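Local structure of sensory box/GGDEF family protein (Caulobacter crescentus, 4YME) at residues Thr8-Arg13 with Ser75-Leu80; Cys38-His43 with Gly81-Ile86. The protein probably senses a signal at the membrane and takes part in cyclic di-GMP turnover through GGDEF and EAL domains, the GGDEF domain being the part modelled here. One frame throughout, in Å; residues are numbered along the deposited sequence.

Interaction 1 (Thr8-Arg13 with Ser75-Leu80); sequences TGLLNR and SFAARL
Leu10 and Leu11 straddle the backbone of Ala77, one leucine on each face of the edge strand. Leu10 sets its CB 3.7 Å from Ala77 O and lays CD1 over the Ala78 carbonyl, while CD2 comes to 4.2 Å from Ala77 CB. Leu11 goes to the other face: its CB rests on the small bump of Ala78 CB, and its CD1 ends 3.7 Å from Phe76 CD2, meeting the ring obliquely. With only methyls at Ala77 and Ala78, the two leucines can lie close to the strand. A single beta bridge pins them: Leu11 N donates to a lone pair of Ala77 O (3.1 Å), and Arg79 N returns a 3.0 Å bond to Leu11 O.

Arg13 bends at its third torsion (chi3 -64°), which folds one face of the guanidinium over Leu80 CB, while Leu80 CD2 nestles against Arg13 CA and CB. One water ties Arg13 N to Arg79 O and Leu80 O, and a second joins Arg13 NE to Leu80 O. Early in the loop Thr8 CG2 lies 3.9 Å from Arg79 NE, crossing that side chain obliquely; Thr8 OG1 closes an ST turn with Leu10 N. Asp5 hydrogen-bonds Thr8 OG1 and salt-bridges Arg79 NE, while Arg79 NH1 hydrogen-bonds Gly82 O.

The loop flanks strand 76-81, with Leu10 packed against helix 53-70 and Phe85 of strand 84-91, and Leu11 against Arg19 of helix 13-30.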
# COMPACT_ATOMS: atom_id res chain seq x y z
N THR A 8 9.68 -8.95 -3.16
CA THR A 8 9.05 -8.88 -1.83
C THR A 8 8.05 -10.01 -1.50
O THR A 8 7.81 -10.28 -0.34
CB THR A 8 8.20 -7.56 -1.68
OG1 THR A 8 7.11 -7.57 -2.59
CG2 THR A 8 9.05 -6.32 -1.85
N GLY A 9 7.56 -10.73 -2.50
CA GLY A 9 6.54 -11.72 -2.25
C GLY A 9 5.12 -11.23 -2.08
O GLY A 9 4.19 -12.04 -1.87
N LEU A 10 4.93 -9.92 -2.15
CA LEU A 10 3.58 -9.36 -2.20
C LEU A 10 3.01 -9.63 -3.59
O LEU A 10 3.65 -10.20 -4.45
CB LEU A 10 3.62 -7.83 -2.00
CG LEU A 10 4.18 -7.40 -0.66
CD1 LEU A 10 4.20 -5.89 -0.53
CD2 LEU A 10 3.45 -8.01 0.48
N LEU A 11 1.73 -9.28 -3.78
CA LEU A 11 1.18 -9.34 -5.09
C LEU A 11 1.89 -8.37 -6.03
O LEU A 11 2.53 -7.40 -5.59
CB LEU A 11 -0.33 -9.03 -5.07
CG LEU A 11 -1.21 -9.98 -4.29
CD1 LEU A 11 -2.67 -9.52 -4.43
CD2 LEU A 11 -1.05 -11.42 -4.73
N ASN A 12 1.81 -8.63 -7.32
CA ASN A 12 2.28 -7.69 -8.31
C ASN A 12 1.10 -6.92 -8.92
O ASN A 12 -0.05 -7.07 -8.51
CB ASN A 12 3.15 -8.40 -9.35
CG ASN A 12 2.44 -9.51 -10.11
OD1 ASN A 12 1.22 -9.53 -10.20
ND2 ASN A 12 3.21 -10.48 -10.61
N ARG A 13 1.40 -6.00 -9.84
CA ARG A 13 0.34 -5.20 -10.47
C ARG A 13 -0.77 -6.06 -11.07
O ARG A 13 -1.97 -5.71 -10.91
CB ARG A 13 0.96 -4.33 -11.59
CG ARG A 13 -0.05 -3.39 -12.29
CD ARG A 13 0.65 -2.59 -13.42
NE ARG A 13 1.69 -1.70 -12.92
CZ ARG A 13 1.48 -0.49 -12.39
NH1 ARG A 13 0.26 0.01 -12.25
NH2 ARG A 13 2.53 0.22 -11.97
N SER A 75 -8.20 -8.92 3.01
CA SER A 75 -7.43 -7.77 2.53
C SER A 75 -6.13 -8.31 1.91
O SER A 75 -5.72 -9.45 2.15
CB SER A 75 -7.19 -6.82 3.69
OG SER A 75 -8.43 -6.33 4.15
N PHE A 76 -5.46 -7.47 1.13
CA PHE A 76 -4.24 -7.91 0.45
C PHE A 76 -3.36 -6.73 0.09
O PHE A 76 -3.81 -5.58 0.04
CB PHE A 76 -4.58 -8.78 -0.79
CG PHE A 76 -5.64 -8.21 -1.70
CD1 PHE A 76 -6.97 -8.44 -1.45
CD2 PHE A 76 -5.30 -7.51 -2.87
CE1 PHE A 76 -7.97 -7.95 -2.28
CE2 PHE A 76 -6.29 -7.08 -3.70
CZ PHE A 76 -7.63 -7.30 -3.41
N ALA A 77 -2.10 -7.03 -0.18
CA ALA A 77 -1.06 -6.03 -0.44
C ALA A 77 -0.26 -6.40 -1.66
O ALA A 77 -0.03 -7.58 -1.94
CB ALA A 77 -0.19 -5.86 0.73
N ALA A 78 0.21 -5.37 -2.35
CA ALA A 78 0.96 -5.46 -3.59
C ALA A 78 2.10 -4.45 -3.62
O ALA A 78 1.99 -3.43 -2.93
CB ALA A 78 0.10 -5.19 -4.79
N ARG A 79 3.16 -4.73 -4.36
CA ARG A 79 4.14 -3.69 -4.70
C ARG A 79 4.02 -3.48 -6.20
O ARG A 79 4.03 -4.44 -6.97
CB ARG A 79 5.56 -4.12 -4.34
CG ARG A 79 6.58 -3.00 -4.60
CD ARG A 79 8.01 -3.33 -4.19
NE ARG A 79 8.58 -4.23 -5.13
CZ ARG A 79 9.39 -3.89 -6.15
NH1 ARG A 79 9.77 -2.63 -6.42
NH2 ARG A 79 9.82 -4.84 -6.94
N LEU A 80 3.83 -2.23 -6.63
CA LEU A 80 3.70 -2.01 -8.09
C LEU A 80 5.02 -2.04 -8.83
O LEU A 80 5.11 -2.59 -9.95
CB LEU A 80 2.92 -0.73 -8.37
CG LEU A 80 1.52 -0.73 -7.72
CD1 LEU A 80 0.76 0.61 -7.90
CD2 LEU A 80 0.74 -1.89 -8.32
O HOH W 1 4.18 -5.14 -10.12
O HOH W 2 4.31 -2.54 -12.41

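Interaction 2 (Cys38-His43 with Gly81-Ile86); sequences CIDLDH and GGDEFI
Ile39 and Phe85 form an antiparallel hydrogen-bonded pair, Ile39 N to Phe85 O at 2.8 Å and Phe85 N to Ile39 O at 2.9 Å, the latter nearly straight at 174°. Their side chains share one face, CB to CB, with the Phe85 ring reaching towards helix 53-70. On the other face, packed against helix 139-156, Ile86 turns CD1 back to 3.9 Å from Cys38 CB.

Past the ladder, a type II' turn from Gly81 to Glu84 presents Asp83. Its chi1 of 67° tucks CG between backbone N and carbonyl carbon and puts OD2 where Leu41 N donates a 3.0 Å hydrogen bond to it, bent to 146° and arriving from above the carboxylate plane. The same OD2 lies 3.0 Å from Leu41 O, another acceptor, and 4.4 Å from Asp40 OD2, which has a salt bridge to Lys154. With an alanine here, Leu41 N would probably lose this acceptor and the likely metal site one of its carboxylates.

This is the GGDEF hairpin set against the neighbouring strand end. In related diguanylate cyclases, the counterparts of Asp40, Asp83 and Leu41 O bind the catalytic metals, so a similar site is likely here.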
# COMPACT_ATOMS: atom_id res chain seq x y z
N CYS A 38 -2.89 3.68 -1.45
CA CYS A 38 -1.61 3.78 -2.14
C CYS A 38 -0.55 4.37 -1.20
O CYS A 38 -0.80 5.38 -0.55
CB CYS A 38 -1.83 4.65 -3.38
SG CYS A 38 -0.44 4.82 -4.52
N ILE A 39 0.61 3.74 -1.14
CA ILE A 39 1.63 4.07 -0.14
C ILE A 39 2.95 4.26 -0.81
O ILE A 39 3.29 3.52 -1.74
CB ILE A 39 1.83 2.89 0.82
CG1 ILE A 39 0.53 2.54 1.54
CG2 ILE A 39 2.99 3.12 1.79
CD1 ILE A 39 0.50 1.16 2.19
N ASP A 40 3.72 5.27 -0.39
CA ASP A 40 5.09 5.32 -0.87
C ASP A 40 6.01 5.71 0.24
O ASP A 40 5.54 6.07 1.31
CB ASP A 40 5.26 6.08 -2.14
CG ASP A 40 5.27 7.53 -2.00
OD1 ASP A 40 5.06 8.06 -0.90
OD2 ASP A 40 5.66 8.12 -3.04
N LEU A 41 7.30 5.51 0.05
CA LEU A 41 8.27 5.70 1.11
C LEU A 41 8.93 7.08 0.98
O LEU A 41 9.37 7.48 -0.10
CB LEU A 41 9.33 4.58 1.09
CG LEU A 41 8.75 3.18 1.31
CD1 LEU A 41 9.89 2.16 1.29
CD2 LEU A 41 7.93 3.08 2.66
N ASP A 42 9.08 7.74 2.11
CA ASP A 42 9.57 9.14 2.13
C ASP A 42 11.03 9.24 1.75
O ASP A 42 11.45 10.27 1.18
CB ASP A 42 9.31 9.76 3.49
CG ASP A 42 7.82 10.07 3.73
OD1 ASP A 42 6.96 9.89 2.86
OD2 ASP A 42 7.55 10.45 4.87
N HIS A 43 11.82 8.22 2.06
CA HIS A 43 13.29 8.34 1.93
C HIS A 43 13.94 7.20 1.17
O HIS A 43 15.12 6.87 1.37
CB HIS A 43 13.95 8.54 3.28
CG HIS A 43 13.31 9.60 4.12
ND1 HIS A 43 13.47 10.94 3.86
CD2 HIS A 43 12.55 9.50 5.22
CE1 HIS A 43 12.79 11.62 4.76
NE2 HIS A 43 12.23 10.78 5.61
N GLY A 81 6.07 -1.60 -8.14
CA GLY A 81 7.27 -1.05 -8.75
C GLY A 81 7.82 0.11 -7.92
O GLY A 81 7.11 0.88 -7.25
N GLY A 82 9.12 0.25 -7.93
CA GLY A 82 9.76 1.19 -7.05
C GLY A 82 9.31 0.97 -5.64
O GLY A 82 9.17 -0.18 -5.21
N ASP A 83 9.05 2.07 -4.96
CA ASP A 83 8.57 2.11 -3.59
C ASP A 83 7.08 2.40 -3.48
O ASP A 83 6.64 2.88 -2.43
CB ASP A 83 9.34 3.12 -2.77
CG ASP A 83 9.10 4.57 -3.23
OD1 ASP A 83 8.91 4.81 -4.44
OD2 ASP A 83 9.10 5.43 -2.33
N GLU A 84 6.33 2.04 -4.48
CA GLU A 84 4.89 2.23 -4.52
C GLU A 84 4.17 0.93 -4.15
O GLU A 84 4.32 -0.08 -4.85
CB GLU A 84 4.49 2.60 -5.91
CG GLU A 84 4.86 4.01 -6.30
CD GLU A 84 3.99 4.36 -7.46
OE1 GLU A 84 2.79 4.62 -7.24
OE2 GLU A 84 4.50 4.21 -8.59
N PHE A 85 3.46 0.96 -3.05
CA PHE A 85 2.72 -0.20 -2.55
C PHE A 85 1.24 0.11 -2.55
O PHE A 85 0.82 1.29 -2.54
CB PHE A 85 3.17 -0.52 -1.16
CG PHE A 85 4.63 -0.96 -1.06
CD1 PHE A 85 5.65 -0.07 -0.98
CD2 PHE A 85 4.93 -2.32 -0.99
CE1 PHE A 85 6.97 -0.49 -0.85
CE2 PHE A 85 6.23 -2.76 -0.86
CZ PHE A 85 7.28 -1.83 -0.80
N ILE A 86 0.42 -0.94 -2.58
CA ILE A 86 -1.02 -0.80 -2.50
C ILE A 86 -1.54 -1.79 -1.49
O ILE A 86 -1.14 -2.98 -1.48
CB ILE A 86 -1.70 -1.09 -3.84
CG1 ILE A 86 -1.25 -0.13 -4.91
CG2 ILE A 86 -3.23 -1.15 -3.70
CD1 ILE A 86 -1.94 1.10 -4.91

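Interactions 1 and 2 have centres about 11 Å apart and share one hairpin: strand 76-81 carries one side of interaction 1, and the GGDEF turn leads directly into strand 84-91 of interaction 2. The strands are joined by a probable hydrogen bond, Ala78 N to Ile86 O at 2.9 Å. Side chains continue the connection on both faces, Leu10 CD1 lying 3.7 Å from Phe85 CD2 and Leu80 CD1 3.7 Å from Ile86 CG1. Interaction 1 fastens the N-terminal loop to the outer strand, whereas interaction 2 joins the inner strands and holds the probable metal site.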